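Local coordinates for selenium-binding protein (Sulfolobus tokodaii, PDB 2ECE), which is of unknown function but folds as a beta propeller and belongs to a family thought to bind selenium, at residues A253-P258 with V323-I328; M266-M271 with I282-Y287; Y336-G341 with A382-E387. All blocks are in the same frame, centred on the assembly; numbering follows the deposited sequence.

Interaction 1: A253-P258 with V323-I328; sequences ALELRP and VTDIDI
Arg257 reaches Asp325 and Asp327 in a buried salt-bridge network close to the centre of the fold. The strands 253-258 and 326-328 run nearly parallel, 7° apart, with their axes 7.2 Å from each other. This spacing is too wide for backbone pairing, so side chains fill the gap. NH2 of Arg257 forms a salt bridge of 3.1 Å with OD1 of Asp325, the guanidinium and carboxylate planes being steeply inclined. NE of Arg257 makes a weak hydrogen bond of 3.5 Å to OD1 of Asp327. The chain of Arg257 bends at its second torsion (chi2 -70°), which turns the guanidinium back along its own strand. There NH1 and NH2 of Arg257 both grip OE1 of Glu255 at 2.9 Å, NH1 on its anti lone pair, NH2 from above the carboxylate plane. NH1 also bonds to the carbonyl O of Leu256.

These are the innermost strands of two adjacent blades of a seven-bladed beta propeller, and the network lies close to the propeller axis, as expected of such strands. One water donates to both OE2 of Glu255 and the carbonyl O of Thr324. A second accepts from NH2 of Arg257 and donates to OD2 of Asp325. OE2 of Glu255 is also held by His75, and OD2 of Asp325 by the backbone N of Leu386 in the next blade. A leucine in place of Arg257 would probably leave Glu255, Asp325 and Asp327 without their shared positive partner, with OE1 of Glu255 only 3.9 Å from OD1 of Asp325. Beside the charges the contact is apolar. CD1 and CG1 of Ile326 lie against CG of Arg257, the two side chains running antiparallel. CD1 of Ile328 sits 3.8 Å from CB of Arg257.

Interaction 2: M266-M271 with I282-Y287; sequences MGFINM and IWLWFY
The indole of Trp285 lies flat over the backbone of Gly267 on the neighbouring strand. CA of Gly267 makes a CH-pi contact 3.8 Å from the centroid of the six-membered ring of Trp285. The first torsion of Trp285 (chi1 43°) places the ring between its own backbone N and carbonyl carbon, folded back over the partner strand. NE1 of Trp285 donates to the carbonyl O of Phe268 at 3.2 Å, coming from well above the carbonyl plane.

The other face of the sheet carries Phe268, Leu284 and Ile282. CD1 of Leu284 sits over one face of the Phe268 ring, 4.0 Å from its centroid. CG2 of Ile282 meets CD2 of the same Phe268 ring at 3.7 Å, and these two side chains cross at about a right angle. Back on the Trp285 face, CG of Met271 approaches the Trp283 ring obliquely, 3.6 Å from CD1. CG2 of Ile269 packs against CB of Trp283.

The strands are the arms of an antiparallel hairpin, the second and third strands of one propeller blade. Trp283 N bonds to Ile269 O (2.8 Å), and Gly267 and Trp285 exchange two backbone bonds. The contact therefore joins regular pairing to apolar cover on both faces. NE1 of Trp285, on a buried ring, finds an acceptor in Phe268 O, though off its lone pairs; NE1 of Trp283 bonds to Ser281 OG.

Interaction 3: Y336-G341 with A382-E387; sequences YLSLWG and APQMLE
Different first torsions bring OG of Ser338 and the indole of Trp340 against 382-387. In Ser338 OG stands between its backbone N and carbonyl carbon (chi1 64°). From there OG of Ser338 donates to the carbonyl O of Gln384 at 2.6 Å, in the carbonyl plane and on a lone pair. Trp340 has CG opposite its backbone N (chi1 -165°), which swings the indole alongside Ala382, Pro383 and Gln384. CG of Gln384 lies over one face of the five-membered ring of Trp340, 4.1 Å from its centroid. The amide of Gln384 stands almost at right angles to the indole. The carbonyl O of Pro383 lies at the ring edge and also meets CA of Trp340 at 3.3 Å. CB of Ala382 comes within 3.2 Å of the carbonyl O of Trp340.

Farther along the strand Leu386 packs with CD1 on the backbone of Leu337 and 3.9 Å from CB of Tyr336, and its CG meets CB of Ser338. The polar ends have partners beyond the two segments: NE1 of Trp340 bonds to Asn399 O, OE1 of Gln384 to OG1 of Thr324 and NE2 of Gln384 to Ser400 O. Tyr410 adds an edge-to-face ring contact to Trp340. Segment 336-341 holds the second strand of its blade, and 382-385 leads into the innermost strand of the next, which begins at Leu386: a blade-to-blade interface of the beta propeller.

The three contacts span three consecutive propeller blades. Interaction 2 is internal to the first, interaction 1 joins it to the second, and interaction 3 joins the second to the third. Interactions 1 and 2 have centres about 9 Å apart and share strand pairing: Arg257 N bonds to Phe268 O at 2.9 Å. ND2 of Asn270 also reaches Val323 O at 2.9 Å. Interactions 1 and 3, about 10 Å apart by centres, meet where CB of Asp325 packs 3.2 Å from Gln384 O. Nearby, OD2 of Asp327 lies 2.8 Å from OE2 of Glu387, a pair of like charges in close contact. Interactions 2 and 3 are about 17 Å apart by centres, but CG1 of Ile282 still touches CD1 of Leu337 at 3.7 Å.

Interaction 1: A253-P258 with V323-I328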
loop_
_atom_site.group_PDB
_atom_site.type_symbol
_atom_site.label_atom_id
_atom_site.label_comp_id
_atom_site.label_asym_id
_atom_site.label_seq_id
_atom_site.Cartn_x
_atom_site.Cartn_y
_atom_site.Cartn_z
ATOM N N ALA A 253 -1.831 -11.260 -6.287
ATOM C CA ALA A 253 -0.712 -11.305 -5.357
ATOM C C ALA A 253 -0.401 -9.811 -5.196
ATOM O O ALA A 253 0.317 -9.252 -6.038
ATOM C CB ALA A 253 0.469 -12.053 -5.993
ATOM N N LEU A 254 -0.889 -9.172 -4.132
ATOM C CA LEU A 254 -0.711 -7.757 -3.959
ATOM C C LEU A 254 0.554 -7.333 -3.153
ATOM O O LEU A 254 1.646 -7.193 -3.722
ATOM C CB LEU A 254 -2.063 -7.157 -3.340
ATOM C CG LEU A 254 -3.239 -7.421 -4.323
ATOM C CD1 LEU A 254 -4.356 -6.511 -3.895
ATOM C CD2 LEU A 254 -2.898 -7.148 -5.803
ATOM N N GLU A 255 0.252 -6.773 -1.959
ATOM C CA GLU A 255 1.220 -6.151 -1.059
ATOM C C GLU A 255 2.345 -6.958 -0.493
ATOM O O GLU A 255 2.130 -7.980 0.188
ATOM C CB GLU A 255 0.477 -5.439 0.105
ATOM C CG GLU A 255 -0.576 -4.394 -0.286
ATOM C CD GLU A 255 -0.007 -3.163 -0.983
ATOM O OE1 GLU A 255 1.133 -2.771 -0.673
ATOM O OE2 GLU A 255 -0.711 -2.571 -1.831
ATOM N N LEU A 256 3.558 -6.465 -0.735
ATOM C CA LEU A 256 4.782 -7.165 -0.321
ATOM C C LEU A 256 5.390 -6.529 0.899
ATOM O O LEU A 256 5.688 -5.333 0.883
ATOM C CB LEU A 256 5.824 -7.167 -1.459
ATOM C CG LEU A 256 5.608 -8.194 -2.568
ATOM C CD1 LEU A 256 6.384 -7.807 -3.813
ATOM C CD2 LEU A 256 6.033 -9.562 -2.057
ATOM N N ARG A 257 5.588 -7.306 1.959
ATOM C CA ARG A 257 6.136 -6.732 3.176
ATOM C C ARG A 257 7.287 -7.524 3.785
ATOM O O ARG A 257 7.076 -8.476 4.534
ATOM C CB ARG A 257 5.029 -6.572 4.226
ATOM C CG ARG A 257 3.879 -5.649 3.813
ATOM C CD ARG A 257 4.295 -4.168 3.759
ATOM N NE ARG A 257 3.142 -3.300 3.498
ATOM C CZ ARG A 257 2.629 -3.060 2.294
ATOM N NH1 ARG A 257 3.167 -3.606 1.213
ATOM N NH2 ARG A 257 1.553 -2.296 2.175
ATOM N N PRO A 258 8.527 -7.155 3.435
ATOM C CA PRO A 258 9.709 -7.839 3.974
ATOM C C PRO A 258 9.735 -7.509 5.474
ATOM O O PRO A 258 9.180 -6.483 5.881
ATOM C CB PRO A 258 10.872 -7.141 3.260
ATOM C CG PRO A 258 10.255 -6.632 1.976
ATOM C CD PRO A 258 8.904 -6.141 2.432
ATOM N N VAL A 323 -8.841 -9.662 1.597
ATOM C CA VAL A 323 -7.718 -9.054 2.302
ATOM C C VAL A 323 -6.910 -8.339 1.229
ATOM O O VAL A 323 -6.240 -8.984 0.420
ATOM C CB VAL A 323 -6.852 -10.126 2.994
ATOM C CG1 VAL A 323 -5.604 -9.485 3.600
ATOM C CG2 VAL A 323 -7.673 -10.816 4.095
ATOM N N THR A 324 -6.986 -7.008 1.221
ATOM C CA THR A 324 -6.296 -6.197 0.219
ATOM C C THR A 324 -4.993 -5.518 0.656
ATOM O O THR A 324 -4.181 -5.142 -0.192
ATOM C CB THR A 324 -7.237 -5.112 -0.327
ATOM O OG1 THR A 324 -7.777 -4.362 0.766
ATOM C CG2 THR A 324 -8.375 -5.739 -1.124
ATOM N N ASP A 325 -4.795 -5.337 1.958
ATOM C CA ASP A 325 -3.569 -4.716 2.444
ATOM C C ASP A 325 -3.032 -5.391 3.706
ATOM O O ASP A 325 -3.790 -5.979 4.485
ATOM C CB ASP A 325 -3.787 -3.221 2.725
ATOM C CG ASP A 325 -2.474 -2.475 2.973
ATOM O OD1 ASP A 325 -1.530 -2.688 2.193
ATOM O OD2 ASP A 325 -2.383 -1.672 3.927
ATOM N N ILE A 326 -1.714 -5.315 3.882
ATOM C CA ILE A 326 -1.043 -5.865 5.058
ATOM C C ILE A 326 0.069 -4.894 5.439
ATOM O O ILE A 326 0.567 -4.143 4.590
ATOM C CB ILE A 326 -0.406 -7.259 4.796
ATOM C CG1 ILE A 326 0.518 -7.201 3.577
ATOM C CG2 ILE A 326 -1.491 -8.303 4.625
ATOM C CD1 ILE A 326 1.444 -8.404 3.445
ATOM N N ASP A 327 0.453 -4.907 6.709
ATOM C CA ASP A 327 1.506 -4.023 7.180
ATOM C C ASP A 327 2.081 -4.626 8.460
ATOM O O ASP A 327 1.344 -5.168 9.275
ATOM C CB ASP A 327 0.926 -2.632 7.440
ATOM C CG ASP A 327 1.942 -1.525 7.236
ATOM O OD1 ASP A 327 2.983 -1.774 6.591
ATOM O OD2 ASP A 327 1.693 -0.396 7.705
ATOM N N ILE A 328 3.397 -4.531 8.622
ATOM C CA ILE A 328 4.079 -5.096 9.785
ATOM C C ILE A 328 4.639 -4.011 10.700
ATOM O O ILE A 328 5.218 -3.026 10.228
ATOM C CB ILE A 328 5.256 -5.993 9.334
ATOM C CG1 ILE A 328 4.757 -7.057 8.354
ATOM C CG2 ILE A 328 5.923 -6.634 10.543
ATOM C CD1 ILE A 328 5.876 -7.831 7.688
HETATM O O HOH W 1 -3.243 -3.053 -2.116
HETATM O O HOH W 2 0.106 -0.620 4.351
#

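Interaction 2: M266-M271 with I282-Y287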
loop_
_atom_site.group_PDB
_atom_site.type_symbol
_atom_site.label_atom_id
_atom_site.label_comp_id
_atom_site.label_asym_id
_atom_site.label_seq_id
_atom_site.Cartn_x
_atom_site.Cartn_y
_atom_site.Cartn_z
ATOM N N MET A 266 12.990 -12.737 4.795
ATOM C CA MET A 266 11.621 -13.161 4.656
ATOM C C MET A 266 10.681 -11.971 4.736
ATOM O O MET A 266 11.080 -10.848 5.054
ATOM C CB MET A 266 11.272 -14.164 5.753
ATOM C CG MET A 266 11.550 -13.659 7.161
ATOM S SD MET A 266 11.013 -14.863 8.407
ATOM C CE MET A 266 12.254 -16.139 8.163
ATOM N N GLY A 267 9.418 -12.255 4.451
ATOM C CA GLY A 267 8.383 -11.248 4.477
ATOM C C GLY A 267 7.061 -11.891 4.110
ATOM O O GLY A 267 7.000 -13.100 3.853
ATOM N N PHE A 268 6.004 -11.087 4.071
ATOM C CA PHE A 268 4.670 -11.586 3.747
ATOM C C PHE A 268 4.073 -10.970 2.488
ATOM O O PHE A 268 4.592 -9.986 1.942
ATOM C CB PHE A 268 3.700 -11.316 4.903
ATOM C CG PHE A 268 4.111 -11.942 6.208
ATOM C CD1 PHE A 268 5.016 -11.301 7.052
ATOM C CD2 PHE A 268 3.588 -13.178 6.593
ATOM C CE1 PHE A 268 5.396 -11.884 8.268
ATOM C CE2 PHE A 268 3.959 -13.772 7.807
ATOM C CZ PHE A 268 4.866 -13.121 8.645
ATOM N N ILE A 269 2.980 -11.580 2.036
ATOM C CA ILE A 269 2.223 -11.103 0.885
ATOM C C ILE A 269 0.816 -11.675 0.985
ATOM O O ILE A 269 0.619 -12.806 1.449
ATOM C CB ILE A 269 2.838 -11.523 -0.474
ATOM C CG1 ILE A 269 2.041 -10.870 -1.611
ATOM C CG2 ILE A 269 2.807 -13.033 -0.634
ATOM C CD1 ILE A 269 2.640 -11.073 -2.999
ATOM N N ASN A 270 -0.161 -10.880 0.570
ATOM C CA ASN A 270 -1.546 -11.309 0.604
ATOM C C ASN A 270 -2.054 -11.732 -0.772
ATOM O O ASN A 270 -1.747 -11.098 -1.790
ATOM C CB ASN A 270 -2.430 -10.180 1.155
ATOM C CG ASN A 270 -2.342 -8.893 0.327
ATOM O OD1 ASN A 270 -1.253 -8.378 0.063
ATOM N ND2 ASN A 270 -3.493 -8.364 -0.067
ATOM N N MET A 271 -2.794 -12.836 -0.791
ATOM C CA MET A 271 -3.427 -13.341 -2.000
ATOM C C MET A 271 -4.875 -13.004 -1.703
ATOM O O MET A 271 -5.456 -13.542 -0.763
ATOM C CB MET A 271 -3.254 -14.856 -2.137
ATOM C CG MET A 271 -1.880 -15.293 -2.606
ATOM S SD MET A 271 -1.267 -14.360 -4.048
ATOM C CE MET A 271 -2.480 -14.764 -5.289
ATOM N N ILE A 282 -2.539 -15.432 3.471
ATOM C CA ILE A 282 -1.302 -14.690 3.654
ATOM C C ILE A 282 -0.182 -15.699 3.486
ATOM O O ILE A 282 -0.237 -16.800 4.039
ATOM C CB ILE A 282 -1.219 -14.062 5.052
ATOM C CG1 ILE A 282 -2.381 -13.082 5.244
ATOM C CG2 ILE A 282 0.120 -13.367 5.231
ATOM C CD1 ILE A 282 -2.498 -12.031 4.142
ATOM N N TRP A 283 0.827 -15.330 2.709
ATOM C CA TRP A 283 1.939 -16.221 2.457
ATOM C C TRP A 283 3.251 -15.652 2.958
ATOM O O TRP A 283 3.504 -14.454 2.843
ATOM C CB TRP A 283 2.043 -16.510 0.961
ATOM C CG TRP A 283 0.896 -17.305 0.416
ATOM C CD1 TRP A 283 -0.409 -16.907 0.308
ATOM C CD2 TRP A 283 0.955 -18.635 -0.107
ATOM N NE1 TRP A 283 -1.164 -17.911 -0.255
ATOM C CE2 TRP A 283 -0.353 -18.982 -0.517
ATOM C CE3 TRP A 283 1.986 -19.570 -0.267
ATOM C CZ2 TRP A 283 -0.656 -20.229 -1.081
ATOM C CZ3 TRP A 283 1.682 -20.815 -0.830
ATOM C CH2 TRP A 283 0.372 -21.129 -1.227
ATOM N N LEU A 284 4.077 -16.530 3.519
ATOM C CA LEU A 284 5.387 -16.153 4.030
ATOM C C LEU A 284 6.438 -16.607 3.028
ATOM O O LEU A 284 6.560 -17.800 2.755
ATOM C CB LEU A 284 5.651 -16.839 5.377
ATOM C CG LEU A 284 7.038 -16.695 6.017
ATOM C CD1 LEU A 284 7.263 -15.251 6.422
ATOM C CD2 LEU A 284 7.147 -17.610 7.241
ATOM N N TRP A 285 7.175 -15.662 2.455
ATOM C CA TRP A 285 8.239 -16.018 1.527
ATOM C C TRP A 285 9.517 -15.896 2.347
ATOM O O TRP A 285 9.656 -14.968 3.143
ATOM C CB TRP A 285 8.268 -15.080 0.307
ATOM C CG TRP A 285 8.088 -13.604 0.591
ATOM C CD1 TRP A 285 6.902 -12.923 0.687
ATOM C CD2 TRP A 285 9.123 -12.627 0.755
ATOM N NE1 TRP A 285 7.137 -11.586 0.891
ATOM C CE2 TRP A 285 8.490 -11.375 0.936
ATOM C CE3 TRP A 285 10.522 -12.687 0.760
ATOM C CZ2 TRP A 285 9.211 -10.189 1.124
ATOM C CZ3 TRP A 285 11.240 -11.507 0.948
ATOM C CH2 TRP A 285 10.580 -10.273 1.126
ATOM N N PHE A 286 10.436 -16.839 2.168
ATOM C CA PHE A 286 11.680 -16.842 2.933
ATOM C C PHE A 286 12.803 -17.595 2.220
ATOM O O PHE A 286 12.543 -18.496 1.419
ATOM C CB PHE A 286 11.419 -17.471 4.307
ATOM C CG PHE A 286 10.895 -18.884 4.241
ATOM C CD1 PHE A 286 11.756 -19.967 4.379
ATOM C CD2 PHE A 286 9.540 -19.131 4.019
ATOM C CE1 PHE A 286 11.284 -21.279 4.299
ATOM C CE2 PHE A 286 9.055 -20.439 3.934
ATOM C CZ PHE A 286 9.932 -21.516 4.076
ATOM N N TYR A 287 14.047 -17.222 2.512
ATOM C CA TYR A 287 15.201 -17.880 1.901
ATOM C C TYR A 287 15.784 -18.885 2.886
ATOM O O TYR A 287 16.083 -18.546 4.027
ATOM C CB TYR A 287 16.263 -16.851 1.509
ATOM C CG TYR A 287 17.414 -17.429 0.715
ATOM C CD1 TYR A 287 18.598 -17.827 1.344
ATOM C CD2 TYR A 287 17.323 -17.580 -0.668
ATOM C CE1 TYR A 287 19.663 -18.356 0.609
ATOM C CE2 TYR A 287 18.379 -18.106 -1.408
ATOM C CZ TYR A 287 19.545 -18.489 -0.765
ATOM O OH TYR A 287 20.597 -18.994 -1.498
#

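Interaction 3: Y336-G341 with A382-E387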
loop_
_atom_site.group_PDB
_atom_site.type_symbol
_atom_site.label_atom_id
_atom_site.label_comp_id
_atom_site.label_asym_id
_atom_site.label_seq_id
_atom_site.Cartn_x
_atom_site.Cartn_y
_atom_site.Cartn_z
ATOM N N TYR A 336 -0.631 -6.826 10.466
ATOM C CA TYR A 336 -2.001 -6.324 10.444
ATOM C C TYR A 336 -2.595 -6.545 9.066
ATOM O O TYR A 336 -1.910 -6.357 8.063
ATOM C CB TYR A 336 -2.044 -4.835 10.794
ATOM C CG TYR A 336 -1.597 -4.532 12.204
ATOM C CD1 TYR A 336 -0.242 -4.385 12.510
ATOM C CD2 TYR A 336 -2.526 -4.430 13.243
ATOM C CE1 TYR A 336 0.177 -4.141 13.823
ATOM C CE2 TYR A 336 -2.120 -4.190 14.557
ATOM C CZ TYR A 336 -0.769 -4.048 14.841
ATOM O OH TYR A 336 -0.367 -3.828 16.140
ATOM N N LEU A 337 -3.857 -6.963 9.019
ATOM C CA LEU A 337 -4.523 -7.188 7.746
ATOM C C LEU A 337 -5.835 -6.434 7.747
ATOM O O LEU A 337 -6.443 -6.217 8.799
ATOM C CB LEU A 337 -4.877 -8.666 7.513
ATOM C CG LEU A 337 -4.130 -9.931 7.945
ATOM C CD1 LEU A 337 -4.773 -11.109 7.212
ATOM C CD2 LEU A 337 -2.658 -9.861 7.626
ATOM N N SER A 338 -6.279 -6.040 6.560
ATOM C CA SER A 338 -7.559 -5.376 6.432
ATOM C C SER A 338 -8.415 -6.361 5.642
ATOM O O SER A 338 -7.910 -7.083 4.778
ATOM C CB SER A 338 -7.418 -4.056 5.668
ATOM O OG SER A 338 -6.985 -4.275 4.332
ATOM N N LEU A 339 -9.700 -6.428 5.970
ATOM C CA LEU A 339 -10.618 -7.304 5.257
ATOM C C LEU A 339 -11.626 -6.344 4.658
ATOM O O LEU A 339 -12.578 -5.928 5.316
ATOM C CB LEU A 339 -11.313 -8.291 6.204
ATOM C CG LEU A 339 -10.588 -9.594 6.563
ATOM C CD1 LEU A 339 -9.413 -9.305 7.487
ATOM C CD2 LEU A 339 -11.570 -10.548 7.243
ATOM N N TRP A 340 -11.387 -5.985 3.404
ATOM C CA TRP A 340 -12.225 -5.040 2.688
ATOM C C TRP A 340 -13.602 -5.587 2.327
ATOM O O TRP A 340 -14.502 -4.824 1.993
ATOM C CB TRP A 340 -11.495 -4.596 1.424
ATOM C CG TRP A 340 -12.079 -3.387 0.788
ATOM C CD1 TRP A 340 -12.137 -2.127 1.316
ATOM C CD2 TRP A 340 -12.634 -3.299 -0.528
ATOM N NE1 TRP A 340 -12.690 -1.254 0.400
ATOM C CE2 TRP A 340 -13.006 -1.951 -0.737
ATOM C CE3 TRP A 340 -12.858 -4.231 -1.551
ATOM C CZ2 TRP A 340 -13.578 -1.511 -1.929
ATOM C CZ3 TRP A 340 -13.431 -3.789 -2.742
ATOM C CH2 TRP A 340 -13.785 -2.443 -2.916
ATOM N N GLY A 341 -13.761 -6.906 2.387
ATOM C CA GLY A 341 -15.048 -7.499 2.067
ATOM C C GLY A 341 -15.888 -7.640 3.320
ATOM O O GLY A 341 -16.943 -7.022 3.455
ATOM N N ALA A 382 -15.106 -0.433 3.680
ATOM C CA ALA A 382 -14.519 -1.238 4.748
ATOM C C ALA A 382 -13.031 -0.907 4.850
ATOM O O ALA A 382 -12.516 -0.117 4.062
ATOM C CB ALA A 382 -14.710 -2.712 4.438
ATOM N N PRO A 383 -12.325 -1.494 5.833
ATOM C CA PRO A 383 -10.891 -1.204 5.959
ATOM C C PRO A 383 -10.158 -1.647 4.694
ATOM O O PRO A 383 -10.475 -2.687 4.117
ATOM C CB PRO A 383 -10.473 -2.035 7.163
ATOM C CG PRO A 383 -11.726 -2.105 7.987
ATOM C CD PRO A 383 -12.781 -2.357 6.940
ATOM N N GLN A 384 -9.285 -0.787 4.190
ATOM C CA GLN A 384 -8.486 -1.131 3.024
ATOM C C GLN A 384 -7.009 -0.878 3.356
ATOM O O GLN A 384 -6.324 -1.750 3.892
ATOM C CB GLN A 384 -8.961 -0.304 1.832
ATOM C CG GLN A 384 -8.715 -0.921 0.473
ATOM C CD GLN A 384 -7.236 -1.049 0.145
ATOM O OE1 GLN A 384 -6.581 -2.014 0.542
ATOM N NE2 GLN A 384 -6.704 -0.066 -0.572
ATOM N N MET A 385 -6.531 0.328 3.074
ATOM C CA MET A 385 -5.142 0.653 3.370
ATOM C C MET A 385 -4.950 0.857 4.863
ATOM O O MET A 385 -5.830 1.372 5.553
ATOM C CB MET A 385 -4.683 1.914 2.631
ATOM C CG MET A 385 -4.358 1.701 1.165
ATOM S SD MET A 385 -3.357 0.238 0.842
ATOM C CE MET A 385 -1.745 0.747 1.479
ATOM N N LEU A 386 -3.786 0.439 5.351
ATOM C CA LEU A 386 -3.436 0.570 6.760
ATOM C C LEU A 386 -2.057 1.196 6.859
ATOM O O LEU A 386 -1.252 1.100 5.927
ATOM C CB LEU A 386 -3.351 -0.809 7.432
ATOM C CG LEU A 386 -4.512 -1.798 7.364
ATOM C CD1 LEU A 386 -4.063 -3.159 7.886
ATOM C CD2 LEU A 386 -5.673 -1.264 8.187
ATOM N N GLU A 387 -1.784 1.847 7.980
ATOM C CA GLU A 387 -0.451 2.385 8.205
ATOM C C GLU A 387 -0.216 2.407 9.705
ATOM O O GLU A 387 -1.120 2.726 10.474
ATOM C CB GLU A 387 -0.274 3.772 7.607
ATOM C CG GLU A 387 1.207 4.109 7.485
ATOM C CD GLU A 387 2.011 2.916 6.993
ATOM O OE1 GLU A 387 2.018 2.661 5.770
ATOM O OE2 GLU A 387 2.619 2.209 7.838
#